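Local coordinates for protein BspA (BspA_V) (Streptococcus agalactiae serotype III, PDB 5DZ8) that probably contributes to cell adhesion as the variable domain of a cell wall-anchored antigen I/II family adhesin, at residues A[4-12]-A[23-33]; A[65-73]-A[130-138]. All coordinates share one frame; numbering follows the deposited sequence.

Interaction 1 of 2, residues A[4-12]-A[23-33]; sequences VAFDIKAQA and SIMTAKTKPDG. With PEG (di(hydroxyethyl)ether), chain D.
Strand 4-12, an edge strand of the chain's six-stranded antiparallel sheet, meets its neighbour 25-29 in a short pairing centred on Ala10 and Met25 (a selenomethionine). Those two residues exchange backbone hydrogen bonds, Ala10 N to Met25 O at 3.0 Å and Met25 N to Ala10 O at 2.9 Å, and Ala27 N reaches Ile8 O in a longer one of 3.3 Å. Beyond Ala27 the backbones part and side chains take over. Ile8 CG2 packs on Thr29 CG2 at 3.6 Å and also touches the methyl of Ala27. With CG anti to the backbone N (chi1 156°), the Phe6 ring reaches the type I turn from Lys30 to Gly33, where CE2 lies 3.6 Å from Gly33 CA and the carbonyl oxygen of Lys30 sits at the ring edge. A di(hydroxyethyl)ether molecule, probably from the crystallisation liquor, occupies the widened end: its O2 accepts from Phe6 N at 2.8 Å, and its O1 is hydrogen-bonded to Thr29 OG1. At the other end a water joins Gln11 OE1 to Ser23 OG. Backbone bonding thus holds the 8-10 region, whereas at the Phe6 end the strands stand far enough apart for a small polyether to bridge them in the crystal.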
# COMPACT_ATOMS: atom_id res chain seq x y z
N VAL A 4 -28.01 -27.01 -14.24
CA VAL A 4 -27.49 -25.77 -13.80
C VAL A 4 -26.10 -25.49 -14.29
O VAL A 4 -25.27 -26.29 -14.10
CB VAL A 4 -27.45 -25.71 -12.28
CG1 VAL A 4 -26.86 -24.36 -11.85
CG2 VAL A 4 -28.87 -25.87 -11.71
N ALA A 5 -25.87 -24.32 -14.87
CA ALA A 5 -24.54 -23.86 -15.17
C ALA A 5 -23.96 -22.99 -14.02
O ALA A 5 -24.53 -21.95 -13.63
CB ALA A 5 -24.57 -23.09 -16.48
N PHE A 6 -22.83 -23.44 -13.49
CA PHE A 6 -22.15 -22.80 -12.37
C PHE A 6 -20.94 -22.07 -12.93
O PHE A 6 -20.23 -22.63 -13.71
CB PHE A 6 -21.69 -23.82 -11.31
CG PHE A 6 -20.54 -23.35 -10.45
CD1 PHE A 6 -20.69 -22.28 -9.56
CD2 PHE A 6 -19.30 -23.94 -10.54
CE1 PHE A 6 -19.63 -21.84 -8.76
CE2 PHE A 6 -18.22 -23.53 -9.72
CZ PHE A 6 -18.39 -22.46 -8.84
N ASP A 7 -20.71 -20.84 -12.53
CA ASP A 7 -19.39 -20.26 -12.76
C ASP A 7 -18.92 -19.42 -11.62
O ASP A 7 -19.69 -19.01 -10.76
CB ASP A 7 -19.30 -19.48 -14.06
CG ASP A 7 -18.26 -20.11 -15.07
OD1 ASP A 7 -17.08 -20.54 -14.67
OD2 ASP A 7 -18.64 -20.17 -16.28
N ILE A 8 -17.61 -19.19 -11.61
CA ILE A 8 -17.03 -18.22 -10.73
C ILE A 8 -16.06 -17.38 -11.52
O ILE A 8 -15.41 -17.87 -12.41
CB ILE A 8 -16.46 -18.85 -9.42
CG1 ILE A 8 -16.08 -17.76 -8.42
CG2 ILE A 8 -15.23 -19.69 -9.70
CD1 ILE A 8 -15.69 -18.32 -7.05
N LYS A 9 -16.00 -16.10 -11.18
CA LYS A 9 -15.18 -15.15 -11.85
C LYS A 9 -14.71 -14.01 -10.93
O LYS A 9 -15.18 -13.84 -9.82
CB LYS A 9 -15.89 -14.62 -13.10
CG LYS A 9 -17.09 -13.76 -12.90
CD LYS A 9 -18.17 -14.10 -13.99
CE LYS A 9 -19.55 -14.48 -13.39
NZ LYS A 9 -19.56 -15.61 -12.36
N ALA A 10 -13.78 -13.23 -11.41
CA ALA A 10 -13.22 -12.13 -10.64
C ALA A 10 -13.30 -10.88 -11.47
O ALA A 10 -12.96 -10.88 -12.66
CB ALA A 10 -11.77 -12.42 -10.28
N GLN A 11 -13.75 -9.84 -10.81
CA GLN A 11 -13.92 -8.56 -11.42
C GLN A 11 -13.36 -7.49 -10.50
O GLN A 11 -13.63 -7.46 -9.28
CB GLN A 11 -15.40 -8.30 -11.68
CG GLN A 11 -15.62 -7.14 -12.63
CD GLN A 11 -17.11 -6.89 -12.96
OE1 GLN A 11 -17.43 -6.31 -14.02
NE2 GLN A 11 -18.00 -7.31 -12.05
N ALA A 12 -12.56 -6.61 -11.10
CA ALA A 12 -11.96 -5.49 -10.38
C ALA A 12 -13.02 -4.44 -10.09
O ALA A 12 -13.85 -4.20 -10.92
CB ALA A 12 -10.83 -4.90 -11.19
N SER A 23 -12.20 -6.18 -17.18
CA SER A 23 -11.38 -6.74 -16.05
C SER A 23 -11.80 -8.20 -15.62
O SER A 23 -11.16 -8.84 -14.80
CB SER A 23 -11.44 -5.78 -14.85
OG SER A 23 -12.76 -5.73 -14.30
N ILE A 24 -12.85 -8.72 -16.22
CA ILE A 24 -13.41 -10.01 -15.84
C ILE A 24 -12.47 -11.16 -16.20
O ILE A 24 -12.08 -11.28 -17.33
CB ILE A 24 -14.77 -10.21 -16.54
CG1 ILE A 24 -15.79 -9.23 -15.94
CG2 ILE A 24 -15.30 -11.63 -16.38
CD1 ILE A 24 -17.16 -9.27 -16.60
N MSE A 25 -12.11 -11.98 -15.22
CA MSE A 25 -11.33 -13.24 -15.42
C MSE A 25 -12.21 -14.41 -15.06
O MSE A 25 -12.73 -14.50 -13.94
CB MSE A 25 -10.16 -13.18 -14.48
CG MSE A 25 -8.87 -13.72 -15.07
SE MSE A 25 -7.54 -13.07 -13.77
CE MSE A 25 -7.66 -11.17 -14.33
N THR A 26 -12.45 -15.30 -16.00
CA THR A 26 -13.22 -16.49 -15.68
C THR A 26 -12.25 -17.55 -15.17
O THR A 26 -11.10 -17.63 -15.57
CB THR A 26 -14.18 -16.92 -16.80
OG1 THR A 26 -15.08 -15.83 -17.08
CG2 THR A 26 -15.04 -18.16 -16.35
N ALA A 27 -12.68 -18.22 -14.14
CA ALA A 27 -11.88 -19.23 -13.53
C ALA A 27 -12.11 -20.53 -14.31
O ALA A 27 -13.18 -20.80 -14.84
CB ALA A 27 -12.29 -19.41 -12.10
N LYS A 28 -11.09 -21.35 -14.35
CA LYS A 28 -11.24 -22.73 -14.65
C LYS A 28 -12.07 -23.36 -13.50
O LYS A 28 -11.78 -23.12 -12.36
CB LYS A 28 -9.83 -23.30 -14.81
CG LYS A 28 -9.81 -24.79 -15.08
CD LYS A 28 -8.39 -25.28 -15.32
CE LYS A 28 -8.45 -26.74 -15.77
NZ LYS A 28 -7.15 -27.40 -16.06
N THR A 29 -13.16 -24.06 -13.81
CA THR A 29 -14.09 -24.65 -12.82
C THR A 29 -14.54 -26.02 -13.23
O THR A 29 -14.40 -26.39 -14.39
CB THR A 29 -15.43 -23.88 -12.61
OG1 THR A 29 -16.13 -23.75 -13.84
CG2 THR A 29 -15.24 -22.50 -11.99
N LYS A 30 -15.03 -26.77 -12.25
CA LYS A 30 -15.75 -28.00 -12.45
C LYS A 30 -17.15 -27.82 -11.86
O LYS A 30 -17.36 -26.98 -11.06
CB LYS A 30 -15.10 -29.20 -11.77
CG LYS A 30 -13.72 -29.52 -12.27
CD LYS A 30 -13.23 -30.83 -11.64
CE LYS A 30 -11.74 -30.75 -11.41
NZ LYS A 30 -11.15 -32.09 -11.17
N PRO A 31 -18.09 -28.68 -12.25
CA PRO A 31 -19.43 -28.57 -11.73
C PRO A 31 -19.59 -28.83 -10.25
O PRO A 31 -20.55 -28.38 -9.67
CB PRO A 31 -20.22 -29.64 -12.54
CG PRO A 31 -19.44 -29.80 -13.80
CD PRO A 31 -18.01 -29.54 -13.44
N ASP A 32 -18.70 -29.60 -9.65
CA ASP A 32 -18.74 -29.81 -8.20
C ASP A 32 -18.31 -28.52 -7.40
O ASP A 32 -18.36 -28.53 -6.19
CB ASP A 32 -17.86 -31.00 -7.80
CG ASP A 32 -16.31 -30.70 -7.88
OD1 ASP A 32 -15.90 -29.59 -8.26
OD2 ASP A 32 -15.49 -31.60 -7.56
N GLY A 33 -17.85 -27.45 -8.05
CA GLY A 33 -17.55 -26.19 -7.38
C GLY A 33 -16.07 -25.90 -7.38
O GLY A 33 -15.67 -24.80 -7.00
C1 PEG D . -19.35 -25.47 -14.04
O1 PEG D . -18.04 -26.05 -14.34
C2 PEG D . -20.57 -26.35 -14.43
O2 PEG D . -21.83 -26.06 -13.77
C3 PEG D . -22.70 -27.18 -13.53
C4 PEG D . -23.32 -27.23 -12.11
O4 PEG D . -22.42 -27.36 -10.98
O HOH W 1 -14.96 -5.07 -15.71

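Interaction 2 of 2, residues A[65-73]-A[130-138]; sequences KDGSVTAFV and NLKYELKPH
Val69, Ala71 and Val73 pair with Leu135, Tyr133 and Leu131 through six backbone hydrogen bonds, two for each hydrogen-bonded pair. The bond from Leu135 N to Val69 O measures 2.7 Å. Around Val73 and Leu131 both donors stand about 40° out of the acceptor's carbonyl plane; here Asn130 and Leu131 both face Val73, forming a G1 beta bulge.

Apolar packing fills the side carrying Val69, Ala71 and Val73. Val69 and Leu135 lie alongside one another, CG1 to CB 3.7 Å, while Leu135 CD2 extends to the methyl of Ala71. Val73 CG2 meets the Tyr133 ring edge at CE2, 4.1 Å away. The start of strand 69-85 here lies against the end of strand 119-135, the last strand of the six-stranded antiparallel sheet within the chain, and Tyr165 of the second subunit packs against Val73 and Leu135.

The side bearing Thr70 and Phe72 is more polar. Lys132 runs alongside Phe72, its CD 3.4 Å from CE1, then bends at both chi3 (93°) and chi4, which turns NZ to Glu134 OE1 on its own strand, a salt bridge of 2.9 Å. A water donates to Val69 O; its link to Glu134 OE2 is doubtful, because OE2 is modelled too close to Thr70 OG1.

Pro137 extends the contact past the paired strands, its CD 4.1 Å from Ser68 N. Ser68 sits in an Asx turn: Asp66 OD1 accepts from both its N and its OG, the hydroxyl meeting OD1 on its syn lone pair.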
# COMPACT_ATOMS: atom_id res chain seq x y z
N LYS A 65 -40.40 -30.47 -9.71
CA LYS A 65 -41.24 -31.01 -10.81
C LYS A 65 -41.39 -30.05 -12.00
O LYS A 65 -41.15 -30.42 -13.14
CB LYS A 65 -42.63 -31.38 -10.30
N ASP A 66 -41.73 -28.80 -11.69
CA ASP A 66 -41.96 -27.72 -12.68
C ASP A 66 -40.73 -27.22 -13.48
O ASP A 66 -40.84 -26.27 -14.25
CB ASP A 66 -42.56 -26.51 -11.95
CG ASP A 66 -41.61 -25.92 -10.93
OD1 ASP A 66 -40.40 -26.19 -11.03
OD2 ASP A 66 -42.05 -25.22 -10.00
N GLY A 67 -39.56 -27.79 -13.22
CA GLY A 67 -38.36 -27.43 -13.93
C GLY A 67 -37.51 -26.38 -13.25
O GLY A 67 -36.38 -26.12 -13.67
N SER A 68 -38.02 -25.79 -12.19
CA SER A 68 -37.23 -24.89 -11.37
C SER A 68 -36.26 -25.74 -10.53
O SER A 68 -36.43 -26.96 -10.40
CB SER A 68 -38.13 -24.07 -10.48
OG SER A 68 -38.68 -24.90 -9.48
N VAL A 69 -35.27 -25.06 -9.97
CA VAL A 69 -34.25 -25.67 -9.17
C VAL A 69 -33.91 -24.75 -7.99
O VAL A 69 -34.10 -23.55 -8.08
CB VAL A 69 -33.02 -25.93 -10.03
CG1 VAL A 69 -32.36 -24.60 -10.45
CG2 VAL A 69 -32.03 -26.82 -9.28
N THR A 70 -33.47 -25.33 -6.85
CA THR A 70 -32.98 -24.55 -5.71
C THR A 70 -31.49 -24.84 -5.60
O THR A 70 -31.08 -26.01 -5.51
CB THR A 70 -33.65 -24.89 -4.37
OG1 THR A 70 -35.07 -24.93 -4.48
CG2 THR A 70 -33.32 -23.85 -3.39
N ALA A 71 -30.71 -23.79 -5.65
CA ALA A 71 -29.29 -23.86 -5.53
C ALA A 71 -28.92 -23.40 -4.13
O ALA A 71 -29.21 -22.29 -3.78
CB ALA A 71 -28.62 -22.93 -6.56
N PHE A 72 -28.23 -24.25 -3.38
CA PHE A 72 -27.74 -23.91 -2.04
C PHE A 72 -26.27 -23.64 -2.15
O PHE A 72 -25.51 -24.50 -2.56
CB PHE A 72 -27.95 -25.09 -1.07
CG PHE A 72 -29.40 -25.32 -0.70
CD1 PHE A 72 -29.99 -24.61 0.36
CD2 PHE A 72 -30.19 -26.24 -1.40
CE1 PHE A 72 -31.34 -24.80 0.68
CE2 PHE A 72 -31.53 -26.44 -1.06
CZ PHE A 72 -32.10 -25.71 -0.02
N VAL A 73 -25.86 -22.43 -1.81
CA VAL A 73 -24.46 -22.09 -1.80
C VAL A 73 -24.05 -22.02 -0.34
O VAL A 73 -24.17 -20.98 0.28
CB VAL A 73 -24.19 -20.78 -2.51
CG1 VAL A 73 -22.68 -20.55 -2.71
CG2 VAL A 73 -24.92 -20.75 -3.84
N ASN A 130 -24.12 -19.70 3.26
CA ASN A 130 -25.56 -20.04 3.49
C ASN A 130 -26.51 -19.22 2.67
O ASN A 130 -27.32 -18.47 3.19
CB ASN A 130 -25.94 -19.87 4.96
CG ASN A 130 -25.08 -20.70 5.87
OD1 ASN A 130 -24.96 -21.91 5.69
ND2 ASN A 130 -24.42 -20.05 6.79
N LEU A 131 -26.35 -19.35 1.37
CA LEU A 131 -27.17 -18.62 0.44
C LEU A 131 -28.03 -19.64 -0.25
O LEU A 131 -27.67 -20.83 -0.32
CB LEU A 131 -26.31 -17.88 -0.54
CG LEU A 131 -25.26 -16.95 0.06
CD1 LEU A 131 -24.26 -16.64 -1.04
CD2 LEU A 131 -25.86 -15.66 0.59
N LYS A 132 -29.19 -19.18 -0.71
CA LYS A 132 -30.15 -20.05 -1.42
C LYS A 132 -30.75 -19.23 -2.57
O LYS A 132 -31.15 -18.08 -2.38
CB LYS A 132 -31.22 -20.51 -0.46
CG LYS A 132 -32.39 -21.24 -1.08
CD LYS A 132 -33.18 -22.03 -0.04
CE LYS A 132 -34.35 -21.26 0.56
NZ LYS A 132 -35.70 -21.67 0.01
N TYR A 133 -30.74 -19.80 -3.78
CA TYR A 133 -31.38 -19.15 -4.94
C TYR A 133 -32.39 -20.09 -5.54
O TYR A 133 -32.07 -21.20 -5.96
CB TYR A 133 -30.40 -18.71 -5.97
CG TYR A 133 -29.42 -17.79 -5.35
CD1 TYR A 133 -29.65 -16.42 -5.29
CD2 TYR A 133 -28.25 -18.29 -4.78
CE1 TYR A 133 -28.74 -15.59 -4.69
CE2 TYR A 133 -27.34 -17.47 -4.17
CZ TYR A 133 -27.58 -16.14 -4.10
OH TYR A 133 -26.63 -15.38 -3.46
N GLU A 134 -33.61 -19.62 -5.53
CA GLU A 134 -34.75 -20.31 -6.04
C GLU A 134 -34.72 -19.91 -7.50
O GLU A 134 -34.81 -18.73 -7.81
CB GLU A 134 -35.98 -19.80 -5.30
CG GLU A 134 -37.01 -20.82 -4.93
CD GLU A 134 -36.50 -21.89 -3.99
OE1 GLU A 134 -36.52 -21.62 -2.76
OE2 GLU A 134 -36.11 -23.00 -4.49
N LEU A 135 -34.54 -20.87 -8.39
CA LEU A 135 -34.30 -20.57 -9.81
C LEU A 135 -35.31 -21.24 -10.74
O LEU A 135 -35.30 -22.43 -10.94
CB LEU A 135 -32.91 -20.99 -10.20
CG LEU A 135 -31.71 -20.04 -10.17
CD1 LEU A 135 -31.90 -18.60 -9.67
CD2 LEU A 135 -30.60 -20.78 -9.47
N LYS A 136 -36.18 -20.40 -11.27
CA LYS A 136 -37.09 -20.75 -12.30
C LYS A 136 -36.32 -21.07 -13.61
O LYS A 136 -35.17 -20.65 -13.80
CB LYS A 136 -38.03 -19.54 -12.57
CG LYS A 136 -39.50 -19.75 -12.22
CD LYS A 136 -39.72 -19.73 -10.75
CE LYS A 136 -41.19 -19.52 -10.42
NZ LYS A 136 -41.97 -20.59 -11.03
N PRO A 137 -36.98 -21.77 -14.54
CA PRO A 137 -36.38 -22.01 -15.84
C PRO A 137 -35.84 -20.72 -16.46
O PRO A 137 -36.54 -19.71 -16.49
CB PRO A 137 -37.53 -22.61 -16.66
CG PRO A 137 -38.42 -23.28 -15.61
CD PRO A 137 -38.34 -22.36 -14.43
N HIS A 138 -34.57 -20.76 -16.86
CA HIS A 138 -33.85 -19.64 -17.39
C HIS A 138 -33.56 -18.52 -16.39
O HIS A 138 -33.16 -17.44 -16.82
CB HIS A 138 -34.51 -19.09 -18.65
CG HIS A 138 -34.67 -20.10 -19.73
ND1 HIS A 138 -33.65 -20.43 -20.59
CD2 HIS A 138 -35.74 -20.85 -20.10
CE1 HIS A 138 -34.08 -21.34 -21.45
NE2 HIS A 138 -35.35 -21.60 -21.18
O HOH W 2 -36.96 -23.04 -7.05

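Overall arrangement
Interaction 1 joins the first two strands of the six-stranded antiparallel sheet, and interaction 2 joins its last two, 69-85 and 119-135; within the chain, strands 34-42 and 47-63 lie between these pairs. Interaction 1 closes along the sequence before interaction 2 opens. Their centres are 18 Å apart, yet they touch, with Val4 CG2 3.9 Å from Val69 CG1, consistent with a sheet curled enough for the beginnings of its first and fifth strands to meet. Both also meet the second subunit: strand 4-12 pairs antiparallel with a strand of that chain, continuing the sheet across the interface, and Tyr165 of that subunit touches residues of both contacts, Phe6 in interaction 1 among them.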